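Local coordinates for EmrA (Aquifex aeolicus, PDB 4TKO), which serves as the periplasmic adaptor of a major facilitator superfamily multidrug efflux pump and probably helps to export xenobiotics, at residues R279-Y283 with L335-G341; I120-K124 with V147-L151; L222-G228 with A247-P253; N274-R279 with E343-T349. One frame throughout, in Å; residues are numbered along the deposited sequence.

Interaction 1 of 4, residues R279-Y283 with L335-G341; sequences RLDAY and LLRVGMG
The ring of Tyr283 meets Leu335 at its edge, where the Leu335 carbonyl O lies near the ring plane. Ala282 CB, from the neighbouring residue, sits over the centre of one face. The hydroxyl donates to that same carbonyl, with Tyr283 OH 2.7 Å from Leu335 O. It lies in the carbonyl plane, on a lone pair, with a C=O...O angle of 140°. Tyr283 CG is placed anti to its own carbonyl carbon (chi1 -55°), which carries the ring across to the 335-341 loop. Tyr283 CE2 also rests 3.8 Å from Leu335 CB. Met340 SD makes an oblique Met-aromatic contact, 5.0 Å from the ring centroid, and touches Ala282 CB as well. Leu280 CD1 touches both Met340 CE and, at 3.6 Å, Leu336 CD2. It crosses each of these side chains at about a right angle. Val15 and Phe288 help to enclose this apolar cluster. The backbones join where Asp281 N donates to Gly341 O at 3.2 Å. Tyr283 ends a type I turn that starts at Leu280, and a type II turn runs from Arg337 to Met340. The hydroxyl thus ties the first turn to the loop just before the second, and Met340, which ends the second, packs on the first. They close one end of adjacent strands 275-280 and 342-347, probably in the AaeA-like beta-barrel of this adaptor family.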
loop_
_atom_site.group_PDB
_atom_site.type_symbol
_atom_site.label_atom_id
_atom_site.label_comp_id
_atom_site.label_asym_id
_atom_site.label_seq_id
_atom_site.Cartn_x
_atom_site.Cartn_y
_atom_site.Cartn_z
ATOM N N ARG A 279 37.780 -0.866 -43.548
ATOM C CA ARG A 279 38.920 -0.778 -42.656
ATOM C C ARG A 279 38.947 0.596 -42.023
ATOM O O ARG A 279 39.237 1.593 -42.677
ATOM C CB ARG A 279 40.225 -1.042 -43.409
ATOM C CG ARG A 279 40.186 -2.271 -44.305
ATOM C CD ARG A 279 41.460 -2.406 -45.101
ATOM N NE ARG A 279 42.604 -2.554 -44.211
ATOM C CZ ARG A 279 43.861 -2.665 -44.618
ATOM N NH1 ARG A 279 44.145 -2.640 -45.913
ATOM N NH2 ARG A 279 44.828 -2.798 -43.722
ATOM N N LEU A 280 38.649 0.636 -40.734
ATOM C CA LEU A 280 38.630 1.879 -39.984
ATOM C C LEU A 280 40.013 2.200 -39.432
ATOM O O LEU A 280 40.716 1.331 -38.923
ATOM C CB LEU A 280 37.599 1.784 -38.843
ATOM C CG LEU A 280 36.221 1.362 -39.372
ATOM C CD1 LEU A 280 35.283 0.904 -38.275
ATOM C CD2 LEU A 280 35.609 2.480 -40.174
ATOM N N ASP A 281 40.397 3.458 -39.498
ATOM C CA ASP A 281 41.712 3.839 -39.010
ATOM C C ASP A 281 41.898 3.486 -37.546
ATOM O O ASP A 281 43.003 3.153 -37.114
ATOM C CB ASP A 281 41.927 5.319 -39.246
ATOM C CG ASP A 281 41.691 5.705 -40.705
ATOM O OD1 ASP A 281 42.106 4.933 -41.613
ATOM O OD2 ASP A 281 41.083 6.771 -40.940
ATOM N N ALA A 282 40.816 3.549 -36.778
ATOM C CA ALA A 282 40.890 3.230 -35.357
ATOM C C ALA A 282 41.257 1.768 -35.118
ATOM O O ALA A 282 41.857 1.431 -34.100
ATOM C CB ALA A 282 39.579 3.553 -34.676
ATOM N N TYR A 283 40.905 0.893 -36.050
ATOM C CA TYR A 283 41.144 -0.530 -35.831
ATOM C C TYR A 283 41.834 -1.200 -37.016
ATOM O O TYR A 283 41.190 -1.804 -37.868
ATOM C CB TYR A 283 39.824 -1.231 -35.508
ATOM C CG TYR A 283 39.104 -0.613 -34.333
ATOM C CD1 TYR A 283 39.702 -0.563 -33.071
ATOM C CD2 TYR A 283 37.828 -0.069 -34.483
ATOM C CE1 TYR A 283 39.051 0.008 -31.994
ATOM C CE2 TYR A 283 37.161 0.494 -33.409
ATOM C CZ TYR A 283 37.776 0.534 -32.168
ATOM O OH TYR A 283 37.114 1.102 -31.098
ATOM N N LEU A 335 32.711 -2.230 -30.864
ATOM C CA LEU A 335 33.908 -1.413 -31.053
ATOM C C LEU A 335 33.686 -0.137 -31.860
ATOM O O LEU A 335 34.570 0.713 -31.898
ATOM C CB LEU A 335 34.991 -2.222 -31.757
ATOM C CG LEU A 335 35.717 -3.336 -31.021
ATOM C CD1 LEU A 335 36.611 -3.991 -32.023
ATOM C CD2 LEU A 335 36.526 -2.764 -29.892
ATOM N N LEU A 336 32.536 -0.018 -32.526
ATOM C CA LEU A 336 32.276 1.123 -33.396
ATOM C C LEU A 336 31.814 2.393 -32.647
ATOM O O LEU A 336 31.093 2.312 -31.654
ATOM C CB LEU A 336 31.236 0.733 -34.439
ATOM C CG LEU A 336 31.502 -0.539 -35.248
ATOM C CD1 LEU A 336 30.230 -0.952 -35.927
ATOM C CD2 LEU A 336 32.557 -0.318 -36.301
ATOM N N ARG A 337 32.248 3.552 -33.140
ATOM C CA ARG A 337 31.843 4.884 -32.654
ATOM C C ARG A 337 31.302 5.733 -33.830
ATOM O O ARG A 337 31.852 5.683 -34.932
ATOM C CB ARG A 337 33.030 5.616 -32.009
ATOM C CG ARG A 337 33.375 5.305 -30.540
ATOM C CD ARG A 337 33.083 3.879 -30.200
ATOM N NE ARG A 337 33.605 3.500 -28.890
ATOM C CZ ARG A 337 33.423 2.303 -28.335
ATOM N NH1 ARG A 337 32.730 1.371 -28.975
ATOM N NH2 ARG A 337 33.934 2.041 -27.139
ATOM N N VAL A 338 30.244 6.511 -33.621
ATOM C CA VAL A 338 29.760 7.398 -34.690
ATOM C C VAL A 338 30.864 8.348 -35.133
ATOM O O VAL A 338 31.512 8.959 -34.295
ATOM C CB VAL A 338 28.539 8.261 -34.261
ATOM C CG1 VAL A 338 28.337 9.381 -35.246
ATOM C CG2 VAL A 338 27.273 7.429 -34.160
ATOM N N GLY A 339 31.092 8.462 -36.438
ATOM C CA GLY A 339 32.059 9.419 -36.933
ATOM C C GLY A 339 33.377 8.843 -37.416
ATOM O O GLY A 339 34.210 9.542 -38.022
ATOM N N MET A 340 33.583 7.559 -37.147
ATOM C CA MET A 340 34.817 6.898 -37.545
ATOM C C MET A 340 34.955 6.848 -39.063
ATOM O O MET A 340 33.985 6.600 -39.779
ATOM C CB MET A 340 34.878 5.483 -36.965
ATOM C CG MET A 340 35.404 5.418 -35.540
ATOM S SD MET A 340 35.535 3.729 -34.924
ATOM C CE MET A 340 34.169 2.949 -35.780
ATOM N N GLY A 341 36.172 7.080 -39.543
ATOM C CA GLY A 341 36.473 6.981 -40.957
ATOM C C GLY A 341 37.438 5.849 -41.273
ATOM O O GLY A 341 37.804 5.048 -40.412
#

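Interaction 2 of 4, residues I120-K124 with V147-L151; sequences IKLVK and VDTNL
Val123 and Leu151 carry this contact between two antiparallel helices. Their side chains slide past each other in opposite directions. Val123 CG1 does most of the touching: it lies 3.5 Å from Leu151 CB and 3.6 Å from Leu151 CD1. Leu151 CG is anti to the backbone N (chi1 176°), and this swings CD1 in against helix 120-124. There CD1 also meets the aliphatic chain of Lys124, 4.1 Å from its CG, while the amine end of that lysine leads away. Ile120, one turn back, comes close to the same methyl, with its CG2 4.4 Å from Leu151 CD1.

The other branch of Val123 serves a second neighbour. CG2 faces the amide end of Asn150, whose ND2 is the nearest atom of that group. This is van der Waals contact with a polar group at the border of the patch. Val147, one turn before Leu151, adds its CG1 beside Val123 CG1 at 4.4 Å.

The segment axes approach to 10.0 Å and run at 157° to each other. Helices 102-135 and 141-156 form a hairpin near the far end of the long coiled-coil arm. Trp127 extends the patch by packing on Val147 and Leu151, and Leu154 extends it by touching Ile120 and Val123.

The two segments share no hydrogen bond or salt bridge. Their adhesion here rests on dispersion and on burying branched aliphatic groups, with the lysine and asparagine at the margins.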
loop_
_atom_site.group_PDB
_atom_site.type_symbol
_atom_site.label_atom_id
_atom_site.label_comp_id
_atom_site.label_asym_id
_atom_site.label_seq_id
_atom_site.Cartn_x
_atom_site.Cartn_y
_atom_site.Cartn_z
ATOM N N ILE A 120 -53.511 -19.689 53.020
ATOM C CA ILE A 120 -54.596 -18.720 53.089
ATOM C C ILE A 120 -55.856 -19.230 52.397
ATOM O O ILE A 120 -56.963 -18.915 52.811
ATOM C CB ILE A 120 -54.206 -17.367 52.474
ATOM C CG1 ILE A 120 -53.349 -16.562 53.450
ATOM C CG2 ILE A 120 -55.444 -16.556 52.140
ATOM C CD1 ILE A 120 -52.988 -15.177 52.929
ATOM N N LYS A 121 -55.693 -20.031 51.354
ATOM C CA LYS A 121 -56.855 -20.551 50.641
ATOM C C LYS A 121 -57.668 -21.464 51.553
ATOM O O LYS A 121 -58.895 -21.384 51.590
ATOM C CB LYS A 121 -56.431 -21.293 49.370
ATOM C CG LYS A 121 -56.839 -20.572 48.095
ATOM C CD LYS A 121 -56.381 -21.316 46.852
ATOM C CE LYS A 121 -54.866 -21.413 46.781
ATOM N NZ LYS A 121 -54.395 -22.273 45.653
ATOM N N LEU A 122 -56.968 -22.312 52.300
ATOM C CA LEU A 122 -57.594 -23.261 53.212
ATOM C C LEU A 122 -58.258 -22.567 54.390
ATOM O O LEU A 122 -59.456 -22.738 54.623
ATOM C CB LEU A 122 -56.565 -24.269 53.726
ATOM C CG LEU A 122 -56.104 -25.252 52.652
ATOM C CD1 LEU A 122 -55.224 -26.358 53.233
ATOM C CD2 LEU A 122 -57.312 -25.826 51.903
ATOM N N VAL A 123 -57.468 -21.802 55.140
ATOM C CA VAL A 123 -57.970 -21.038 56.273
ATOM C C VAL A 123 -59.122 -20.089 55.899
ATOM O O VAL A 123 -59.969 -19.795 56.737
ATOM C CB VAL A 123 -56.844 -20.220 56.934
ATOM C CG1 VAL A 123 -57.420 -19.226 57.913
ATOM C CG2 VAL A 123 -55.855 -21.137 57.642
ATOM N N LYS A 124 -59.171 -19.614 54.655
ATOM C CA LYS A 124 -60.311 -18.800 54.232
ATOM C C LYS A 124 -61.586 -19.629 54.264
ATOM O O LYS A 124 -62.627 -19.172 54.747
ATOM C CB LYS A 124 -60.108 -18.211 52.837
ATOM C CG LYS A 124 -59.647 -16.769 52.847
ATOM C CD LYS A 124 -59.623 -16.193 51.444
ATOM C CE LYS A 124 -60.987 -16.317 50.771
ATOM N NZ LYS A 124 -60.972 -15.688 49.414
ATOM N N VAL A 147 -59.727 -19.117 64.458
ATOM C CA VAL A 147 -59.496 -19.187 63.020
ATOM C C VAL A 147 -59.214 -17.795 62.470
ATOM O O VAL A 147 -58.243 -17.592 61.752
ATOM C CB VAL A 147 -60.717 -19.814 62.289
ATOM C CG1 VAL A 147 -60.700 -19.523 60.784
ATOM C CG2 VAL A 147 -60.782 -21.309 62.565
ATOM N N ASP A 148 -60.064 -16.841 62.837
ATOM C CA ASP A 148 -59.963 -15.470 62.359
ATOM C C ASP A 148 -58.581 -14.844 62.592
ATOM O O ASP A 148 -58.037 -14.187 61.702
ATOM C CB ASP A 148 -61.041 -14.606 63.021
ATOM C CG ASP A 148 -60.770 -13.120 62.872
ATOM O OD1 ASP A 148 -60.038 -12.563 63.726
ATOM O OD2 ASP A 148 -61.293 -12.510 61.910
ATOM N N THR A 149 -57.997 -15.035 63.766
ATOM C CA THR A 149 -56.726 -14.383 64.014
ATOM C C THR A 149 -55.583 -15.167 63.383
ATOM O O THR A 149 -54.534 -14.597 63.080
ATOM C CB THR A 149 -56.454 -14.173 65.515
ATOM O OG1 THR A 149 -56.036 -15.406 66.118
ATOM C CG2 THR A 149 -57.701 -13.577 66.214
ATOM N N ASN A 150 -55.775 -16.463 63.167
ATOM C CA ASN A 150 -54.803 -17.202 62.368
ATOM C C ASN A 150 -54.779 -16.696 60.925
ATOM O O ASN A 150 -53.725 -16.646 60.292
ATOM C CB ASN A 150 -55.091 -18.699 62.373
ATOM C CG ASN A 150 -54.195 -19.462 61.400
ATOM O OD1 ASN A 150 -52.999 -19.173 61.283
ATOM N ND2 ASN A 150 -54.774 -20.421 60.680
ATOM N N LEU A 151 -55.944 -16.326 60.410
ATOM C CA LEU A 151 -56.043 -15.822 59.050
ATOM C C LEU A 151 -55.409 -14.446 58.963
ATOM O O LEU A 151 -54.863 -14.068 57.928
ATOM C CB LEU A 151 -57.500 -15.755 58.585
ATOM C CG LEU A 151 -57.697 -15.146 57.190
ATOM C CD1 LEU A 151 -57.272 -16.113 56.094
ATOM C CD2 LEU A 151 -59.127 -14.684 56.965
#

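Interaction 3 of 4, residues L222-G228 with A247-P253; sequences LIAPFDG and AFALVNP
In the barrel-sandwich hybrid (lipoyl-like) domain, Leu250 and Phe226 form the centre of an apolar contact. Leu250 CD2 sits over one face of the Phe226 ring in a CH-pi contact, 4.1 Å from the centroid and offset toward the rim. The Leu250 carbonyl O lies at the ring edge, in plane. Phe226 CG stands between its backbone N and carbonyl carbon (chi1 56°), which turns the ring toward strand 247-251. Leu250 CD2 also lies 4.3 Å from both Ala224 CB and Pro225 CD. Gly228 has no side chain; its CA is 3.1 Å from Val251 O and 3.8 Å from Pro253 CD. At the other end, Leu222 CD2 meets the edge of the Phe248 ring, 3.7 Å from CD1. It touches Ala247 CB at the same distance. Ala247 and Phe248 both face Leu23, which makes a classic beta bulge.

The segment 222-228 leaves the last helix of the arm through strand 221-223, which pairs with strand 47-51. Strand 246-251 belongs to the other sheet, between strands 7-24 and 228-233. Val42 also packs on Leu250. At Leu222 the contact links the two sheets, Phe226 packs from the connecting loop, and Gly228 starts strand 228-233.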
loop_
_atom_site.group_PDB
_atom_site.type_symbol
_atom_site.label_atom_id
_atom_site.label_comp_id
_atom_site.label_asym_id
_atom_site.label_seq_id
_atom_site.Cartn_x
_atom_site.Cartn_y
_atom_site.Cartn_z
ATOM N N LEU A 222 21.147 7.562 -12.712
ATOM C CA LEU A 222 20.857 7.225 -14.095
ATOM C C LEU A 222 21.489 5.899 -14.532
ATOM O O LEU A 222 22.695 5.833 -14.751
ATOM C CB LEU A 222 21.351 8.361 -14.992
ATOM C CG LEU A 222 21.134 8.183 -16.485
ATOM C CD1 LEU A 222 19.685 7.805 -16.779
ATOM C CD2 LEU A 222 21.501 9.451 -17.201
ATOM N N ILE A 223 20.691 4.846 -14.680
ATOM C CA ILE A 223 21.264 3.570 -15.107
ATOM C C ILE A 223 20.873 3.276 -16.543
ATOM O O ILE A 223 19.865 3.785 -17.027
ATOM C CB ILE A 223 20.836 2.389 -14.202
ATOM C CG1 ILE A 223 19.407 1.958 -14.486
ATOM C CG2 ILE A 223 21.000 2.745 -12.739
ATOM C CD1 ILE A 223 18.999 0.734 -13.704
ATOM N N ALA A 224 21.682 2.461 -17.222
ATOM C CA ALA A 224 21.490 2.194 -18.647
ATOM C C ALA A 224 20.396 1.161 -18.896
ATOM O O ALA A 224 20.406 0.082 -18.302
ATOM C CB ALA A 224 22.791 1.742 -19.277
ATOM N N PRO A 225 19.439 1.502 -19.777
ATOM C CA PRO A 225 18.252 0.697 -20.106
ATOM C C PRO A 225 18.552 -0.488 -21.016
ATOM O O PRO A 225 17.763 -1.431 -21.099
ATOM C CB PRO A 225 17.344 1.694 -20.819
ATOM C CG PRO A 225 18.304 2.664 -21.469
ATOM C CD PRO A 225 19.457 2.788 -20.501
ATOM N N PHE A 226 19.682 -0.433 -21.709
ATOM C CA PHE A 226 20.083 -1.536 -22.559
ATOM C C PHE A 226 21.594 -1.478 -22.768
ATOM O O PHE A 226 22.232 -0.495 -22.380
ATOM C CB PHE A 226 19.308 -1.500 -23.892
ATOM C CG PHE A 226 19.426 -0.210 -24.648
ATOM C CD1 PHE A 226 20.545 0.051 -25.440
ATOM C CD2 PHE A 226 18.417 0.743 -24.588
ATOM C CE1 PHE A 226 20.664 1.244 -26.160
ATOM C CE2 PHE A 226 18.518 1.941 -25.295
ATOM C CZ PHE A 226 19.641 2.192 -26.087
ATOM N N ASP A 227 22.175 -2.537 -23.335
ATOM C CA ASP A 227 23.593 -2.529 -23.724
ATOM C C ASP A 227 23.768 -1.579 -24.889
ATOM O O ASP A 227 22.931 -1.553 -25.785
ATOM C CB ASP A 227 24.077 -3.932 -24.119
ATOM C CG ASP A 227 23.797 -4.979 -23.049
ATOM O OD1 ASP A 227 24.448 -4.919 -21.984
ATOM O OD2 ASP A 227 22.943 -5.868 -23.281
ATOM N N GLY A 228 24.850 -0.809 -24.902
ATOM C CA GLY A 228 25.048 0.155 -25.968
ATOM C C GLY A 228 26.289 1.002 -25.774
ATOM O O GLY A 228 27.031 0.796 -24.803
ATOM N N ALA A 247 20.530 13.471 -20.978
ATOM C CA ALA A 247 21.833 13.439 -20.335
ATOM C C ALA A 247 22.872 12.745 -21.232
ATOM O O ALA A 247 23.985 13.245 -21.385
ATOM C CB ALA A 247 21.731 12.734 -18.979
ATOM N N PHE A 248 22.511 11.584 -21.788
ATOM C CA PHE A 248 23.345 10.893 -22.770
ATOM C C PHE A 248 22.527 10.456 -23.961
ATOM O O PHE A 248 21.290 10.410 -23.913
ATOM C CB PHE A 248 24.029 9.645 -22.189
ATOM C CG PHE A 248 24.813 9.900 -20.937
ATOM C CD1 PHE A 248 24.169 10.028 -19.714
ATOM C CD2 PHE A 248 26.189 9.989 -20.979
ATOM C CE1 PHE A 248 24.892 10.261 -18.567
ATOM C CE2 PHE A 248 26.919 10.224 -19.831
ATOM C CZ PHE A 248 26.273 10.353 -18.624
ATOM N N ALA A 249 23.234 10.113 -25.031
ATOM C CA ALA A 249 22.646 9.335 -26.108
ATOM C C ALA A 249 23.287 7.936 -26.142
ATOM O O ALA A 249 24.504 7.805 -26.092
ATOM C CB ALA A 249 22.824 10.040 -27.412
ATOM N N LEU A 250 22.460 6.900 -26.200
ATOM C CA LEU A 250 22.957 5.536 -26.227
ATOM C C LEU A 250 22.626 4.883 -27.548
ATOM O O LEU A 250 21.492 4.950 -28.011
ATOM C CB LEU A 250 22.364 4.714 -25.098
ATOM C CG LEU A 250 23.285 3.616 -24.579
ATOM C CD1 LEU A 250 24.577 4.223 -24.093
ATOM C CD2 LEU A 250 22.601 2.865 -23.462
ATOM N N VAL A 251 23.628 4.253 -28.151
ATOM C CA VAL A 251 23.458 3.604 -29.436
ATOM C C VAL A 251 23.417 2.094 -29.260
ATOM O O VAL A 251 24.269 1.498 -28.598
ATOM C CB VAL A 251 24.595 3.985 -30.406
ATOM C CG1 VAL A 251 24.552 3.122 -31.688
ATOM C CG2 VAL A 251 24.513 5.460 -30.735
ATOM N N ASN A 252 22.399 1.486 -29.841
ATOM C CA ASN A 252 22.316 0.049 -29.887
ATOM C C ASN A 252 23.269 -0.412 -30.972
ATOM O O ASN A 252 23.128 -0.050 -32.133
ATOM C CB ASN A 252 20.878 -0.386 -30.159
ATOM C CG ASN A 252 20.776 -1.812 -30.649
ATOM O OD1 ASN A 252 21.713 -2.605 -30.530
ATOM N ND2 ASN A 252 19.623 -2.151 -31.203
ATOM N N PRO A 253 24.260 -1.205 -30.593
ATOM C CA PRO A 253 25.337 -1.535 -31.530
ATOM C C PRO A 253 24.838 -2.164 -32.836
ATOM O O PRO A 253 25.481 -2.008 -33.872
ATOM C CB PRO A 253 26.194 -2.516 -30.734
ATOM C CG PRO A 253 25.940 -2.154 -29.310
ATOM C CD PRO A 253 24.497 -1.741 -29.246
#

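Interaction 4 of 4, residues N274-R279 with E343-T349; sequences NKAYVR and EVEIRRT
Tyr277 and Glu345 form a hydrogen-bonded antiparallel pair, and both of their backbone groups are satisfied across it. Tyr277 N donates to Glu345 O at 3.0 Å, and Glu345 N returns a bond to Tyr277 O at 3.0 Å. Arg279 and Glu343 repeat the pattern. Arg279 N lies 2.9 Å from Glu343 O in a nearly straight bond (178°), and Glu343 N donates to Arg279 O. At the other end Arg347 N donates to Lys275 O at 3.2 Å, from above the carbonyl plane.

Between these pairs, Ala276 with Ile346 and Val278 with Val344 are non-hydrogen-bonded. Their side chains share one face. Val278 and Val344 lie side by side and point the same way; Val278 CG1 lies 3.7 Å from Val344 CG2. The backbone groups of Val278 and Val344 instead bond to Phe288 and Thr10 in the flanking strands.

Past the strand ends, the Asn274 amide donates through ND2 to Thr349 OG1 at 3.0 Å. Thr349 is poorly ordered. ND2 also faces Arg347 O, modelled too close for its length to be trusted. Lys275 sends its amine to a salt bridge with Glu289.

The other face holds Tyr277, Arg279, Glu343 and Glu345. Arg279 NH1 stays 5.1 Å from Glu343 OE2, so the opposite charges can attract only at a distance. Cohesion in this part of the beta-barrel thus comes chiefly from the backbone ladder and the apolar face.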
loop_
_atom_site.group_PDB
_atom_site.type_symbol
_atom_site.label_atom_id
_atom_site.label_comp_id
_atom_site.label_asym_id
_atom_site.label_seq_id
_atom_site.Cartn_x
_atom_site.Cartn_y
_atom_site.Cartn_z
ATOM N N ASN A 274 25.650 -6.308 -52.844
ATOM C CA ASN A 274 27.056 -6.575 -53.086
ATOM C C ASN A 274 27.882 -6.546 -51.821
ATOM O O ASN A 274 27.619 -5.765 -50.918
ATOM C CB ASN A 274 27.621 -5.584 -54.104
ATOM C CG ASN A 274 27.206 -5.917 -55.524
ATOM O OD1 ASN A 274 26.155 -6.521 -55.753
ATOM N ND2 ASN A 274 28.038 -5.544 -56.481
ATOM N N LYS A 275 28.878 -7.425 -51.763
ATOM C CA LYS A 275 29.817 -7.470 -50.644
ATOM C C LYS A 275 30.501 -6.134 -50.491
ATOM O O LYS A 275 30.552 -5.349 -51.432
ATOM C CB LYS A 275 30.873 -8.563 -50.845
ATOM C CG LYS A 275 30.517 -9.908 -50.226
ATOM C CD LYS A 275 30.436 -9.777 -48.717
ATOM C CE LYS A 275 30.727 -11.086 -48.018
ATOM N NZ LYS A 275 30.756 -10.861 -46.546
ATOM N N ALA A 276 31.029 -5.881 -49.304
ATOM C CA ALA A 276 31.802 -4.681 -49.072
ATOM C C ALA A 276 32.711 -4.921 -47.893
ATOM O O ALA A 276 32.438 -5.788 -47.058
ATOM C CB ALA A 276 30.899 -3.495 -48.823
ATOM N N TYR A 277 33.778 -4.132 -47.818
ATOM C CA TYR A 277 34.859 -4.373 -46.875
ATOM C C TYR A 277 35.382 -3.068 -46.292
ATOM O O TYR A 277 35.793 -2.168 -47.020
ATOM C CB TYR A 277 35.971 -5.159 -47.570
ATOM C CG TYR A 277 35.452 -6.494 -48.080
ATOM C CD1 TYR A 277 35.284 -7.563 -47.214
ATOM C CD2 TYR A 277 35.078 -6.669 -49.411
ATOM C CE1 TYR A 277 34.788 -8.774 -47.656
ATOM C CE2 TYR A 277 34.579 -7.885 -49.862
ATOM C CZ TYR A 277 34.440 -8.932 -48.976
ATOM O OH TYR A 277 33.954 -10.142 -49.402
ATOM N N VAL A 278 35.361 -2.973 -44.967
ATOM C CA VAL A 278 35.650 -1.719 -44.300
ATOM C C VAL A 278 36.860 -1.807 -43.394
ATOM O O VAL A 278 36.954 -2.698 -42.563
ATOM C CB VAL A 278 34.451 -1.250 -43.444
ATOM C CG1 VAL A 278 34.657 0.182 -42.998
ATOM C CG2 VAL A 278 33.154 -1.384 -44.218
ATOM N N ARG A 279 37.780 -0.866 -43.548
ATOM C CA ARG A 279 38.920 -0.778 -42.656
ATOM C C ARG A 279 38.947 0.596 -42.023
ATOM O O ARG A 279 39.237 1.593 -42.677
ATOM C CB ARG A 279 40.225 -1.042 -43.409
ATOM C CG ARG A 279 40.186 -2.271 -44.305
ATOM C CD ARG A 279 41.460 -2.406 -45.101
ATOM N NE ARG A 279 42.604 -2.554 -44.211
ATOM C CZ ARG A 279 43.861 -2.665 -44.618
ATOM N NH1 ARG A 279 44.145 -2.640 -45.913
ATOM N NH2 ARG A 279 44.828 -2.798 -43.722
ATOM N N GLU A 343 38.610 3.301 -44.930
ATOM C CA GLU A 343 38.685 2.991 -46.348
ATOM C C GLU A 343 37.708 1.890 -46.624
ATOM O O GLU A 343 37.524 1.016 -45.769
ATOM C CB GLU A 343 40.097 2.577 -46.725
ATOM C CG GLU A 343 40.379 2.525 -48.205
ATOM C CD GLU A 343 41.874 2.453 -48.491
ATOM O OE1 GLU A 343 42.509 3.532 -48.553
ATOM O OE2 GLU A 343 42.410 1.326 -48.640
ATOM N N VAL A 344 37.071 1.926 -47.792
ATOM C CA VAL A 344 36.041 0.943 -48.103
ATOM C C VAL A 344 36.141 0.434 -49.518
ATOM O O VAL A 344 36.372 1.208 -50.433
ATOM C CB VAL A 344 34.631 1.508 -47.883
ATOM C CG1 VAL A 344 33.582 0.648 -48.581
ATOM C CG2 VAL A 344 34.328 1.549 -46.424
ATOM N N GLU A 345 35.975 -0.877 -49.687
ATOM C CA GLU A 345 36.021 -1.489 -51.008
ATOM C C GLU A 345 34.708 -2.183 -51.290
ATOM O O GLU A 345 34.279 -3.043 -50.516
ATOM C CB GLU A 345 37.184 -2.476 -51.118
ATOM C CG GLU A 345 38.556 -1.804 -51.003
ATOM C CD GLU A 345 39.714 -2.756 -51.278
ATOM O OE1 GLU A 345 39.444 -3.924 -51.613
ATOM O OE2 GLU A 345 40.891 -2.335 -51.162
ATOM N N ILE A 346 34.046 -1.814 -52.381
ATOM C CA ILE A 346 32.800 -2.496 -52.729
ATOM C C ILE A 346 32.973 -3.333 -53.992
ATOM O O ILE A 346 33.649 -2.933 -54.939
ATOM C CB ILE A 346 31.643 -1.515 -52.925
ATOM C CG1 ILE A 346 31.619 -0.486 -51.799
ATOM C CG2 ILE A 346 30.334 -2.256 -52.934
ATOM C CD1 ILE A 346 30.474 0.509 -51.913
ATOM N N ARG A 347 32.328 -4.469 -54.006
ATOM C CA ARG A 347 32.429 -5.388 -55.104
ATOM C C ARG A 347 31.517 -5.058 -56.269
ATOM O O ARG A 347 30.319 -5.015 -56.147
ATOM C CB ARG A 347 32.151 -6.784 -54.592
ATOM C CG ARG A 347 32.183 -7.860 -55.642
ATOM C CD ARG A 347 33.496 -7.905 -56.387
ATOM N NE ARG A 347 34.059 -9.235 -56.359
ATOM C CZ ARG A 347 34.458 -9.907 -57.419
ATOM N NH1 ARG A 347 34.366 -9.373 -58.614
ATOM N NH2 ARG A 347 34.952 -11.117 -57.270
ATOM N N ARG A 348 32.123 -4.824 -57.430
ATOM C CA ARG A 348 31.370 -4.618 -58.661
ATOM C C ARG A 348 30.838 -5.938 -59.227
ATOM O O ARG A 348 31.239 -7.015 -58.794
ATOM C CB ARG A 348 32.237 -3.915 -59.698
ATOM C CG ARG A 348 32.567 -2.488 -59.349
ATOM C CD ARG A 348 33.162 -1.789 -60.551
ATOM N NE ARG A 348 33.419 -0.376 -60.313
ATOM C CZ ARG A 348 34.614 0.114 -59.992
ATOM N NH1 ARG A 348 35.650 -0.709 -59.874
ATOM N NH2 ARG A 348 34.770 1.420 -59.792
ATOM N N THR A 349 29.929 -5.858 -60.191
ATOM C CA THR A 349 29.399 -7.062 -60.826
ATOM C C THR A 349 29.375 -6.931 -62.348
ATOM O O THR A 349 29.348 -7.932 -63.067
ATOM C CB THR A 349 27.988 -7.378 -60.328
ATOM O OG1 THR A 349 27.968 -7.325 -58.897
ATOM C CG2 THR A 349 27.570 -8.766 -60.793
#

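Overall arrangement
Interactions 1 and 4 both use strand 275-280 and share Arg279. Interaction 4 pairs it with strand 342-347 in a regular ladder. Interaction 1 joins its end to the loop leading into that strand, and there side-chain and sulfur contacts outnumber backbone bonds. Both are partly buried, with apolar residues inside and charged ones at the border. Interaction 3 lies about 19 Å from interaction 1, centre to centre, and reaches the same large sheet. It is the most buried by residue count and largely apolar. Interaction 2 stands apart, its centre about 116 Å from that of interaction 3. It is a surface contact between helices of the coiled-coil arm. Both 2 and 3 lack hydrogen bonds between their segments, unlike 1 and 4.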